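Long-range contacts in delta toxin (Clostridium perfringens, PDB 2YGT), which is a secreted haemolytic toxin that probably assembles into membrane-spanning beta-barrel pores, as its relatives in the leukocidin and haemolysin family do: residues T62-L67 with V148-S153; R75-L80 with T206-F211; K82-M87 with S254-W259; K107-V112 with G230-A235. All blocks are in the same frame, centred on the assembly; numbering follows the deposited sequence.

Contact 1 (T62-L67 with V148-S153); sequences TTIISL and VSKSIS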
loop_
_atom_site.group_PDB
_atom_site.type_symbol
_atom_site.label_atom_id
_atom_site.label_comp_id
_atom_site.label_asym_id
_atom_site.label_seq_id
_atom_site.Cartn_x
_atom_site.Cartn_y
_atom_site.Cartn_z
ATOM N N THR A 62 -13.260 8.784 -16.569
ATOM C CA THR A 62 -12.805 7.876 -15.524
ATOM C C THR A 62 -11.332 7.523 -15.693
ATOM O O THR A 62 -10.902 7.107 -16.769
ATOM C CB THR A 62 -13.627 6.567 -15.513
ATOM O OG1 THR A 62 -14.987 6.852 -15.166
ATOM C CG2 THR A 62 -13.052 5.577 -14.509
ATOM N N THR A 63 -10.562 7.690 -14.621
ATOM C CA THR A 63 -9.160 7.291 -14.617
ATOM C C THR A 63 -8.861 6.351 -13.453
ATOM O O THR A 63 -9.108 6.681 -12.294
ATOM C CB THR A 63 -8.221 8.504 -14.542
ATOM O OG1 THR A 63 -8.459 9.365 -15.662
ATOM C CG2 THR A 63 -6.771 8.048 -14.568
ATOM N N ILE A 64 -8.331 5.177 -13.775
ATOM C CA ILE A 64 -7.969 4.199 -12.762
ATOM C C ILE A 64 -6.496 4.354 -12.414
ATOM O O ILE A 64 -5.645 4.390 -13.301
ATOM C CB ILE A 64 -8.229 2.765 -13.251
ATOM C CG1 ILE A 64 -9.687 2.610 -13.682
ATOM C CG2 ILE A 64 -7.889 1.764 -12.160
ATOM C CD1 ILE A 64 -9.986 1.296 -14.379
ATOM N N ILE A 65 -6.194 4.453 -11.123
ATOM C CA ILE A 65 -4.813 4.635 -10.684
ATOM C C ILE A 65 -4.310 3.490 -9.808
ATOM O O ILE A 65 -4.872 3.199 -8.754
ATOM C CB ILE A 65 -4.630 5.968 -9.942
ATOM C CG1 ILE A 65 -5.004 7.133 -10.863
ATOM C CG2 ILE A 65 -3.197 6.109 -9.440
ATOM C CD1 ILE A 65 -5.028 8.470 -10.170
ATOM N N SER A 66 -3.243 2.845 -10.265
ATOM C CA SER A 66 -2.590 1.799 -9.494
ATOM C C SER A 66 -1.361 2.368 -8.790
ATOM O O SER A 66 -0.465 2.919 -9.427
ATOM C CB SER A 66 -2.196 0.626 -10.396
ATOM O OG SER A 66 -1.385 -0.303 -9.699
ATOM N N LEU A 67 -1.336 2.231 -7.471
ATOM C CA LEU A 67 -0.234 2.719 -6.656
ATOM C C LEU A 67 0.669 1.563 -6.232
ATOM O O LEU A 67 0.229 0.645 -5.539
ATOM C CB LEU A 67 -0.796 3.443 -5.431
ATOM C CG LEU A 67 0.119 4.128 -4.422
ATOM C CD1 LEU A 67 -0.685 5.135 -3.614
ATOM C CD2 LEU A 67 0.786 3.117 -3.504
ATOM N N VAL A 148 -12.779 -3.126 -19.021
ATOM C CA VAL A 148 -11.448 -2.878 -18.476
ATOM C C VAL A 148 -11.345 -3.430 -17.062
ATOM O O VAL A 148 -12.152 -3.092 -16.200
ATOM C CB VAL A 148 -11.130 -1.369 -18.415
ATOM C CG1 VAL A 148 -9.737 -1.147 -17.841
ATOM C CG2 VAL A 148 -11.254 -0.733 -19.789
ATOM N N SER A 149 -10.357 -4.282 -16.818
ATOM C CA SER A 149 -10.113 -4.760 -15.463
ATOM C C SER A 149 -8.646 -4.587 -15.093
ATOM O O SER A 149 -7.754 -4.911 -15.877
ATOM C CB SER A 149 -10.541 -6.218 -15.301
ATOM O OG SER A 149 -9.485 -7.100 -15.620
ATOM N N LYS A 150 -8.405 -4.062 -13.896
ATOM C CA LYS A 150 -7.053 -3.828 -13.412
ATOM C C LYS A 150 -6.811 -4.618 -12.130
ATOM O O LYS A 150 -7.546 -4.474 -11.151
ATOM C CB LYS A 150 -6.827 -2.331 -13.180
ATOM C CG LYS A 150 -5.481 -1.981 -12.571
ATOM C CD LYS A 150 -4.336 -2.554 -13.389
ATOM C CE LYS A 150 -2.995 -2.301 -12.717
ATOM N NZ LYS A 150 -1.917 -3.150 -13.298
ATOM N N SER A 151 -5.783 -5.459 -12.142
ATOM C CA SER A 151 -5.472 -6.296 -10.986
ATOM C C SER A 151 -4.480 -5.648 -10.031
ATOM O O SER A 151 -3.516 -5.010 -10.452
ATOM C CB SER A 151 -4.950 -7.662 -11.430
ATOM O OG SER A 151 -6.026 -8.530 -11.741
ATOM N N ILE A 152 -4.733 -5.828 -8.740
ATOM C CA ILE A 152 -3.880 -5.292 -7.690
ATOM C C ILE A 152 -3.401 -6.441 -6.809
ATOM O O ILE A 152 -4.184 -7.324 -6.455
ATOM C CB ILE A 152 -4.640 -4.256 -6.837
ATOM C CG1 ILE A 152 -4.802 -2.945 -7.608
ATOM C CG2 ILE A 152 -3.921 -4.001 -5.536
ATOM C CD1 ILE A 152 -3.498 -2.379 -8.126
ATOM N N SER A 153 -2.118 -6.438 -6.459
ATOM C CA SER A 153 -1.546 -7.565 -5.724
ATOM C C SER A 153 -0.306 -7.204 -4.902
ATOM O O SER A 153 0.600 -6.528 -5.386
ATOM C CB SER A 153 -1.213 -8.698 -6.699
ATOM O OG SER A 153 -0.745 -9.841 -6.013
#
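S66 sits between the end of K150 and the end of I152, and here two strands from different sheets come closest. Its OG lies 3.4 Å from I152 CD1, while its CB packs 3.8 Å from K150 CE. K150 reaches this place through a bend: after an extended first torsion, a chi2 of 55° bends the aliphatic chain obliquely over toward S66, and CE does the touching. For S66, chi1 of 171° places OG opposite the backbone N, where it also hydrogen-bonds N228 ND2. The oxygen so close to the isoleucine methyl is therefore not left without a polar partner.

Toward V148 the packing slackens. I64 CD1 touches V148 CG1 at 4.2 Å, and I64 CG2 stands 4.4 Å from K150 CB. K150 is partly exposed, S149 and S151 point away from strand 61-72, and S151 is exposed. The segment axes are 8.7 Å apart and run within 20° of parallel, the spacing of stacked sheets and not of paired strands.

Strand 148-155 belongs to a three-stranded sheet that probably corresponds to the folded prestem of leukocidin-type toxins, lying on the strand 61-72 of the main sheet. N228 spans both layers, its side chain bonding L67 O and S153 N as well as S66. No hydrogen bond passes directly between the two segments, and they bury 198 Å². Few direct contacts, mostly apolar, with one asparagine bridging the layers, are consistent with a prestem that would come away during pore formation, as in related toxins.

Contact 2 (R75-L80 with T206-F211); sequences RKIFAL and TSTTNF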
loop_
_atom_site.group_PDB
_atom_site.type_symbol
_atom_site.label_atom_id
_atom_site.label_comp_id
_atom_site.label_asym_id
_atom_site.label_seq_id
_atom_site.Cartn_x
_atom_site.Cartn_y
_atom_site.Cartn_z
ATOM N N ARG A 75 14.787 -1.384 9.706
ATOM C CA ARG A 75 15.164 -2.196 10.858
ATOM C C ARG A 75 16.639 -2.052 11.207
ATOM O O ARG A 75 17.504 -2.080 10.331
ATOM C CB ARG A 75 14.842 -3.676 10.638
ATOM C CG ARG A 75 15.372 -4.559 11.759
ATOM C CD ARG A 75 15.481 -6.012 11.350
ATOM N NE ARG A 75 16.353 -6.195 10.194
ATOM C CZ ARG A 75 16.803 -7.376 9.787
ATOM N NH1 ARG A 75 16.471 -8.472 10.450
ATOM N NH2 ARG A 75 17.587 -7.462 8.722
ATOM N N LYS A 76 16.914 -1.900 12.498
ATOM C CA LYS A 76 18.281 -1.892 12.994
ATOM C C LYS A 76 18.382 -2.773 14.231
ATOM O O LYS A 76 17.449 -2.852 15.031
ATOM C CB LYS A 76 18.735 -0.468 13.316
ATOM C CG LYS A 76 18.800 0.447 12.105
ATOM N N ILE A 77 19.513 -3.450 14.374
ATOM C CA ILE A 77 19.771 -4.254 15.557
ATOM C C ILE A 77 21.078 -3.801 16.183
ATOM O O ILE A 77 22.109 -3.756 15.514
ATOM C CB ILE A 77 19.873 -5.750 15.215
ATOM C CG1 ILE A 77 18.487 -6.322 14.913
ATOM C CG2 ILE A 77 20.541 -6.513 16.355
ATOM C CD1 ILE A 77 18.498 -7.789 14.558
ATOM N N PHE A 78 21.040 -3.455 17.463
ATOM C CA PHE A 78 22.252 -3.032 18.151
ATOM C C PHE A 78 22.212 -3.350 19.638
ATOM O O PHE A 78 21.141 -3.512 20.224
ATOM C CB PHE A 78 22.518 -1.541 17.923
ATOM C CG PHE A 78 21.423 -0.642 18.422
ATOM C CD1 PHE A 78 20.324 -0.361 17.628
ATOM C CD2 PHE A 78 21.498 -0.070 19.682
ATOM C CE1 PHE A 78 19.313 0.469 18.083
ATOM C CE2 PHE A 78 20.490 0.761 20.143
ATOM C CZ PHE A 78 19.396 1.033 19.342
ATOM N N ALA A 79 23.392 -3.447 20.239
ATOM C CA ALA A 79 23.503 -3.714 21.663
ATOM C C ALA A 79 23.559 -2.407 22.437
ATOM O O ALA A 79 24.313 -1.499 22.090
ATOM C CB ALA A 79 24.738 -4.559 21.955
ATOM N N LEU A 80 22.742 -2.310 23.476
ATOM C CA LEU A 80 22.817 -1.190 24.392
ATOM C C LEU A 80 23.894 -1.553 25.406
ATOM O O LEU A 80 24.643 -0.698 25.884
ATOM C CB LEU A 80 21.469 -0.991 25.074
ATOM C CG LEU A 80 20.949 0.441 25.150
ATOM C CD1 LEU A 80 21.425 1.241 23.947
ATOM C CD2 LEU A 80 19.430 0.423 25.216
ATOM N N THR A 206 23.283 -13.755 22.545
ATOM C CA THR A 206 23.761 -12.478 23.056
ATOM C C THR A 206 22.721 -11.386 22.806
ATOM O O THR A 206 21.664 -11.642 22.222
ATOM C CB THR A 206 25.099 -12.074 22.405
ATOM O OG1 THR A 206 24.885 -11.756 21.023
ATOM C CG2 THR A 206 26.112 -13.209 22.515
ATOM N N SER A 207 23.030 -10.168 23.236
ATOM C CA SER A 207 22.081 -9.063 23.165
ATOM C C SER A 207 21.719 -8.665 21.730
ATOM O O SER A 207 20.718 -7.983 21.508
ATOM C CB SER A 207 22.615 -7.853 23.938
ATOM O OG SER A 207 23.844 -7.403 23.394
ATOM N N THR A 208 22.524 -9.093 20.762
ATOM C CA THR A 208 22.253 -8.787 19.357
ATOM C C THR A 208 22.102 -10.052 18.524
ATOM O O THR A 208 22.009 -9.995 17.296
ATOM C CB THR A 208 23.368 -7.924 18.738
ATOM O OG1 THR A 208 24.600 -8.656 18.736
ATOM C CG2 THR A 208 23.543 -6.636 19.522
ATOM N N THR A 209 22.069 -11.193 19.201
ATOM C CA THR A 209 22.035 -12.489 18.537
ATOM C C THR A 209 20.724 -13.228 18.817
ATOM O O THR A 209 20.400 -14.220 18.161
ATOM C CB THR A 209 23.252 -13.351 18.969
ATOM O OG1 THR A 209 24.377 -13.028 18.143
ATOM C CG2 THR A 209 22.958 -14.839 18.852
ATOM N N ASN A 210 19.954 -12.718 19.771
ATOM C CA ASN A 210 18.767 -13.421 20.239
ATOM C C ASN A 210 17.433 -12.913 19.676
ATOM O O ASN A 210 16.372 -13.165 20.251
ATOM C CB ASN A 210 18.728 -13.422 21.765
ATOM C CG ASN A 210 17.752 -14.431 22.314
ATOM O OD1 ASN A 210 17.663 -15.557 21.825
ATOM N ND2 ASN A 210 17.010 -14.035 23.339
ATOM N N PHE A 211 17.482 -12.201 18.556
ATOM C CA PHE A 211 16.252 -11.806 17.878
ATOM C C PHE A 211 15.857 -12.849 16.836
ATOM O O PHE A 211 16.714 -13.500 16.239
ATOM C CB PHE A 211 16.395 -10.426 17.232
ATOM C CG PHE A 211 16.552 -9.306 18.223
ATOM C CD1 PHE A 211 15.561 -9.043 19.155
ATOM C CD2 PHE A 211 17.684 -8.510 18.214
ATOM C CE1 PHE A 211 15.700 -8.012 20.066
ATOM C CE2 PHE A 211 17.829 -7.475 19.122
ATOM C CZ PHE A 211 16.835 -7.227 20.048
#
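A type I beta-turn, T206 to T209, rests on strand 76-79, an outermost strand of its sheet within the chain, and S207 and T208 press on A79. The turn is closed by T209 N donating to T206 O at 3.1 Å, and the backbone angles of S207 and T208 fit its two central positions. T208 carries much of the contact: CG2 lies beside its own backbone N, opposite the carbonyl carbon, and from there reaches over the F78-A79 peptide. It stands 3.3 Å from A79 N and 3.4 Å from A79 CB.

The same A79 CB also lies 3.3 Å from S207 OG, a hydroxyl that hydrogen-bonds S81 O and thereby ties the turn to the chain just past the strand. Farther back, the I77 and F211 side chains run antiparallel alongside one another. I77 CD1 comes to 3.8 Å from F211 CD2, approaching the ring at a slant, while the I77 CG2 branch is 4.0 Å from T208 CB. F211 reaches on to M87 and I257 of the sheet.

R75 anchors the far end through a salt bridge to D214. A long loop folded over a border strand mostly by apolar contacts is consistent with the loop-rich rim domain of leukocidin-type toxins.

Contact 3 (K82-M87 with S254-W259); sequences KYRGVM and SYHIAW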
loop_
_atom_site.group_PDB
_atom_site.type_symbol
_atom_site.label_atom_id
_atom_site.label_comp_id
_atom_site.label_asym_id
_atom_site.label_seq_id
_atom_site.Cartn_x
_atom_site.Cartn_y
_atom_site.Cartn_z
ATOM N N LYS A 82 25.866 -5.648 27.005
ATOM C CA LYS A 82 25.927 -7.098 26.863
ATOM C C LYS A 82 24.633 -7.749 27.345
ATOM O O LYS A 82 24.324 -8.882 26.977
ATOM C CB LYS A 82 27.118 -7.663 27.640
ATOM N N TYR A 83 23.879 -7.021 28.164
ATOM C CA TYR A 83 22.681 -7.565 28.794
ATOM C C TYR A 83 21.398 -6.934 28.263
ATOM O O TYR A 83 20.300 -7.334 28.648
ATOM C CB TYR A 83 22.752 -7.396 30.315
ATOM C CG TYR A 83 23.932 -8.104 30.943
ATOM C CD1 TYR A 83 25.180 -7.500 30.994
ATOM C CD2 TYR A 83 23.799 -9.379 31.479
ATOM C CE1 TYR A 83 26.263 -8.144 31.563
ATOM C CE2 TYR A 83 24.878 -10.032 32.050
ATOM C CZ TYR A 83 26.108 -9.408 32.090
ATOM O OH TYR A 83 27.185 -10.049 32.655
ATOM N N ARG A 84 21.537 -5.949 27.381
ATOM C CA ARG A 84 20.371 -5.287 26.807
ATOM C C ARG A 84 20.524 -5.023 25.312
ATOM O O ARG A 84 21.418 -4.291 24.889
ATOM C CB ARG A 84 20.061 -3.987 27.552
ATOM C CG ARG A 84 18.796 -3.304 27.067
ATOM C CD ARG A 84 18.003 -2.722 28.224
ATOM N NE ARG A 84 16.596 -2.558 27.872
ATOM C CZ ARG A 84 15.611 -2.491 28.760
ATOM N NH1 ARG A 84 15.877 -2.581 30.056
ATOM N NH2 ARG A 84 14.356 -2.344 28.352
ATOM N N GLY A 85 19.642 -5.627 24.522
ATOM C CA GLY A 85 19.670 -5.480 23.078
ATOM C C GLY A 85 18.414 -4.831 22.526
ATOM O O GLY A 85 17.341 -4.915 23.126
ATOM N N VAL A 86 18.547 -4.180 21.376
ATOM C CA VAL A 86 17.426 -3.470 20.774
ATOM C C VAL A 86 17.239 -3.851 19.314
ATOM O O VAL A 86 18.197 -3.890 18.541
ATOM C CB VAL A 86 17.615 -1.938 20.854
ATOM C CG1 VAL A 86 16.431 -1.222 20.212
ATOM C CG2 VAL A 86 17.806 -1.493 22.298
ATOM N N MET A 87 15.998 -4.143 18.942
ATOM C CA MET A 87 15.653 -4.349 17.545
ATOM C C MET A 87 14.613 -3.321 17.125
ATOM O O MET A 87 13.452 -3.401 17.524
ATOM C CB MET A 87 15.111 -5.760 17.313
ATOM C CG MET A 87 14.542 -5.970 15.919
ATOM S SD MET A 87 13.644 -7.522 15.738
ATOM C CE MET A 87 12.779 -7.233 14.198
ATOM N N SER A 254 10.853 0.169 19.095
ATOM C CA SER A 254 12.071 -0.439 19.611
ATOM C C SER A 254 11.724 -1.627 20.495
ATOM O O SER A 254 11.186 -1.459 21.590
ATOM C CB SER A 254 12.894 0.581 20.403
ATOM O OG SER A 254 13.358 1.631 19.566
ATOM N N TYR A 255 12.018 -2.827 20.006
ATOM C CA TYR A 255 11.824 -4.041 20.784
ATOM C C TYR A 255 13.091 -4.343 21.579
ATOM O O TYR A 255 14.125 -4.692 21.011
ATOM C CB TYR A 255 11.466 -5.215 19.868
ATOM C CG TYR A 255 11.283 -6.531 20.596
ATOM C CD1 TYR A 255 10.122 -6.797 21.310
ATOM C CD2 TYR A 255 12.276 -7.505 20.569
ATOM C CE1 TYR A 255 9.956 -7.997 21.981
ATOM C CE2 TYR A 255 12.119 -8.706 21.232
ATOM C CZ TYR A 255 10.959 -8.947 21.935
ATOM O OH TYR A 255 10.801 -10.142 22.594
ATOM N N HIS A 256 13.004 -4.183 22.896
ATOM C CA HIS A 256 14.142 -4.403 23.782
ATOM C C HIS A 256 14.111 -5.797 24.393
ATOM O O HIS A 256 13.065 -6.258 24.847
ATOM C CB HIS A 256 14.130 -3.384 24.925
ATOM C CG HIS A 256 14.432 -1.980 24.498
ATOM N ND1 HIS A 256 15.462 -1.243 25.040
ATOM C CD2 HIS A 256 13.836 -1.179 23.584
ATOM C CE1 HIS A 256 15.490 -0.048 24.477
ATOM N NE2 HIS A 256 14.514 0.017 23.589
ATOM N N ILE A 257 15.261 -6.463 24.401
ATOM C CA ILE A 257 15.446 -7.629 25.258
ATOM C C ILE A 257 16.492 -7.317 26.324
ATOM O O ILE A 257 17.551 -6.763 26.027
ATOM C CB ILE A 257 15.842 -8.901 24.469
ATOM C CG1 ILE A 257 17.111 -8.660 23.649
ATOM C CG2 ILE A 257 14.692 -9.354 23.583
ATOM C CD1 ILE A 257 17.654 -9.912 22.993
ATOM N N ALA A 258 16.176 -7.653 27.569
ATOM C CA ALA A 258 17.072 -7.390 28.687
ATOM C C ALA A 258 17.222 -8.643 29.536
ATOM O O ALA A 258 16.236 -9.296 29.875
ATOM C CB ALA A 258 16.548 -6.237 29.528
ATOM N N TRP A 259 18.463 -8.973 29.875
ATOM C CA TRP A 259 18.749 -10.187 30.625
ATOM C C TRP A 259 18.781 -9.945 32.130
ATOM O O TRP A 259 19.565 -9.137 32.623
ATOM C CB TRP A 259 20.078 -10.796 30.172
ATOM C CG TRP A 259 20.435 -12.048 30.912
ATOM C CD1 TRP A 259 21.155 -12.140 32.066
ATOM C CD2 TRP A 259 20.087 -13.393 30.550
ATOM N NE1 TRP A 259 21.279 -13.454 32.444
ATOM C CE2 TRP A 259 20.633 -14.243 31.530
ATOM C CE3 TRP A 259 19.370 -13.956 29.488
ATOM C CZ2 TRP A 259 20.483 -15.630 31.485
ATOM C CZ3 TRP A 259 19.222 -15.336 29.445
ATOM C CH2 TRP A 259 19.777 -16.156 30.439
#
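R84 and H256 meet across an antiparallel ladder whose inward-facing N-H and C=O groups are bonded in each hydrogen-bonded pair. G85 and I257 form one such pair, G85 N to I257 O at 2.8 Å and I257 N to G85 O at 2.9 Å. M87 and Y255 form the next, with M87 N to Y255 O at 2.8 Å; in the return bond Y255 N lies 42° out of the plane of the M87 carbonyl. Past R84, W259 N donates to Y83 O at 2.8 Å, in the carbonyl plane.

The alternate residues use their outward groups on the neighbouring strands: V86 bonds F78, H256 bonds R266 and A258 bonds Q264. Y255 OH is taken up by N195 O.

On the face carrying R84, V86, H256 and A258, R84 NE makes a weak hydrogen bond of 3.3 Å to H256 ND1. The guanidinium and imidazole planes stand 72° apart, and A258 CB lies over one guanidinium face, toward its rim. V86 CG2 makes a CH-pi contact, 3.7 Å from the imidazole centroid, while Y268 meets H256 edge-to-face. Both the weak acceptance at ND1 and the nearby positive charge of R84 would probably disfavour a cationic H256.

Contact 4 (K107-V112 with G230-A235); sequences KIVDSV and GVVLTA
The side chains of V109 and T234 lie roughly perpendicular, the valine CG1 lying 3.5 Å from T234 OG1. V109 CG2 touches both T234 CG2 and V232 CG1, at 3.9 Å from the latter. This fit goes with a beta bulge: V109 N donates to V232 O at 2.8 Å, yet V232 N returns the bond to D110 O, one residue farther on. Two residues of one strand thus face one of the other, and V109 has a psi of -9°, far from the extended values around it.

Regular pairing resumes beyond the bulge. K107 and T234 exchange two bonds on one side, V112 and G230 two on the other, and S111 CB packs 4.0 Å from V231 CG1.

Next to the bulge lies an acidic site. D110 OD1 accepts from S111 N at 2.9 Å through its anti lone pair, a bent bond of 136° that helps fix the carboxylate's rotation, while OD2 has a weak bond with T136 OG1. D110 and D166 bind a second zinc ion in this protein; no zinc is coordinated by them here, though a zinc ion lies about 4 Å from the D110 side chain. S111 OG hydrogen-bonds Q163 NE2 and, weakly, D166 OD1, so it stands in the second shell of that site.

Strand 107-112 is one edge strand of its antiparallel sheet, and strand 224-235 separates it from strand 61-72. The face bearing I108, S111 and V231 is covered by A171 and W173 of strand 170-177 and by L97 of strand 84-99, two strands of the other large sheet of the sandwich.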
loop_
_atom_site.group_PDB
_atom_site.type_symbol
_atom_site.label_atom_id
_atom_site.label_comp_id
_atom_site.label_asym_id
_atom_site.label_seq_id
_atom_site.Cartn_x
_atom_site.Cartn_y
_atom_site.Cartn_z
ATOM N N LYS A 107 -13.487 13.387 -8.393
ATOM C CA LYS A 107 -13.824 12.545 -7.250
ATOM C C LYS A 107 -13.143 11.181 -7.255
ATOM O O LYS A 107 -12.988 10.552 -8.301
ATOM C CB LYS A 107 -15.337 12.329 -7.177
ATOM C CG LYS A 107 -16.152 13.581 -6.931
ATOM C CD LYS A 107 -17.632 13.308 -7.143
ATOM C CE LYS A 107 -18.466 14.565 -6.958
ATOM N NZ LYS A 107 -19.911 14.309 -7.228
ATOM N N ILE A 108 -12.750 10.728 -6.068
ATOM C CA ILE A 108 -12.409 9.327 -5.865
ATOM C C ILE A 108 -13.720 8.586 -5.637
ATOM O O ILE A 108 -14.393 8.815 -4.635
ATOM C CB ILE A 108 -11.507 9.130 -4.634
ATOM C CG1 ILE A 108 -10.240 9.984 -4.748
ATOM C CG2 ILE A 108 -11.150 7.659 -4.464
ATOM C CD1 ILE A 108 -9.295 9.838 -3.569
ATOM N N VAL A 109 -14.098 7.715 -6.564
ATOM C CA VAL A 109 -15.397 7.053 -6.462
ATOM C C VAL A 109 -15.317 5.598 -6.002
ATOM O O VAL A 109 -16.340 4.976 -5.711
ATOM C CB VAL A 109 -16.193 7.155 -7.780
ATOM C CG1 VAL A 109 -16.441 8.619 -8.129
ATOM C CG2 VAL A 109 -15.459 6.437 -8.900
ATOM N N ASP A 110 -14.103 5.062 -5.934
ATOM C CA ASP A 110 -13.890 3.736 -5.364
ATOM C C ASP A 110 -12.404 3.458 -5.179
ATOM O O ASP A 110 -11.560 4.101 -5.803
ATOM C CB ASP A 110 -14.534 2.650 -6.230
ATOM C CG ASP A 110 -15.207 1.570 -5.402
ATOM O OD1 ASP A 110 -14.671 1.214 -4.332
ATOM O OD2 ASP A 110 -16.279 1.080 -5.814
ATOM N N SER A 111 -12.090 2.503 -4.309
ATOM C CA SER A 111 -10.704 2.145 -4.036
ATOM C C SER A 111 -10.583 0.749 -3.434
ATOM O O SER A 111 -11.554 0.191 -2.923
ATOM C CB SER A 111 -10.058 3.177 -3.106
ATOM O OG SER A 111 -10.757 3.282 -1.879
ATOM N N VAL A 112 -9.382 0.191 -3.500
ATOM C CA VAL A 112 -9.103 -1.111 -2.915
ATOM C C VAL A 112 -7.683 -1.095 -2.363
ATOM O O VAL A 112 -6.830 -0.372 -2.884
ATOM C CB VAL A 112 -9.228 -2.232 -3.962
ATOM C CG1 VAL A 112 -10.696 -2.543 -4.243
ATOM C CG2 VAL A 112 -8.491 -1.847 -5.240
ATOM N N GLY A 230 -5.181 0.774 -4.998
ATOM C CA GLY A 230 -5.842 1.327 -6.168
ATOM C C GLY A 230 -7.003 2.270 -5.915
ATOM O O GLY A 230 -7.783 2.086 -4.983
ATOM N N VAL A 231 -7.120 3.287 -6.765
ATOM C CA VAL A 231 -8.249 4.208 -6.703
ATOM C C VAL A 231 -8.858 4.435 -8.081
ATOM O O VAL A 231 -8.232 4.169 -9.106
ATOM C CB VAL A 231 -7.846 5.586 -6.135
ATOM C CG1 VAL A 231 -7.184 5.449 -4.766
ATOM C CG2 VAL A 231 -6.946 6.317 -7.119
ATOM N N VAL A 232 -10.088 4.931 -8.091
ATOM C CA VAL A 232 -10.743 5.322 -9.325
ATOM C C VAL A 232 -11.180 6.771 -9.195
ATOM O O VAL A 232 -11.875 7.131 -8.245
ATOM C CB VAL A 232 -11.987 4.454 -9.623
ATOM C CG1 VAL A 232 -12.591 4.845 -10.963
ATOM C CG2 VAL A 232 -11.633 2.976 -9.610
ATOM N N LEU A 233 -10.755 7.606 -10.137
ATOM C CA LEU A 233 -11.171 9.003 -10.152
ATOM C C LEU A 233 -12.129 9.293 -11.301
ATOM O O LEU A 233 -11.989 8.745 -12.395
ATOM C CB LEU A 233 -9.961 9.938 -10.257
ATOM C CG LEU A 233 -9.126 10.212 -9.003
ATOM C CD1 LEU A 233 -8.339 8.983 -8.607
ATOM C CD2 LEU A 233 -8.187 11.377 -9.256
ATOM N N THR A 234 -13.106 10.153 -11.041
ATOM C CA THR A 234 -13.960 10.669 -12.100
ATOM C C THR A 234 -13.776 12.175 -12.223
ATOM O O THR A 234 -13.314 12.837 -11.291
ATOM C CB THR A 234 -15.452 10.361 -11.855
ATOM O OG1 THR A 234 -15.873 10.952 -10.619
ATOM C CG2 THR A 234 -15.695 8.854 -11.817
ATOM N N ALA A 235 -14.138 12.713 -13.379
ATOM C CA ALA A 235 -14.024 14.143 -13.615
ATOM C C ALA A 235 -15.010 14.564 -14.697
ATOM O O ALA A 235 -15.240 13.817 -15.649
ATOM C CB ALA A 235 -12.596 14.499 -14.016
#

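In the fold
Contacts 1 and 4 are buried neighbours, their centres about 10 Å apart, and share a sheet: T63 N and I65 N bond L233 O and V231 O, joining strand 61-72 to strand 224-235. Contacts 2 and 3 lie on the other side of the chain's centre, more than 40 Å away between centres, partly buried and linked by F78 O to V86 N and by F211 packing on M87 and Y255. Each end thus combines one backbone-bonded strand pair, contacts 3 and 4, with one mainly apolar side-chain apposition that has no direct hydrogen bond, contacts 1 and 2. Contact 4 holds a zinc-binding aspartate; contacts 2 and 3 are remote from the metal sites.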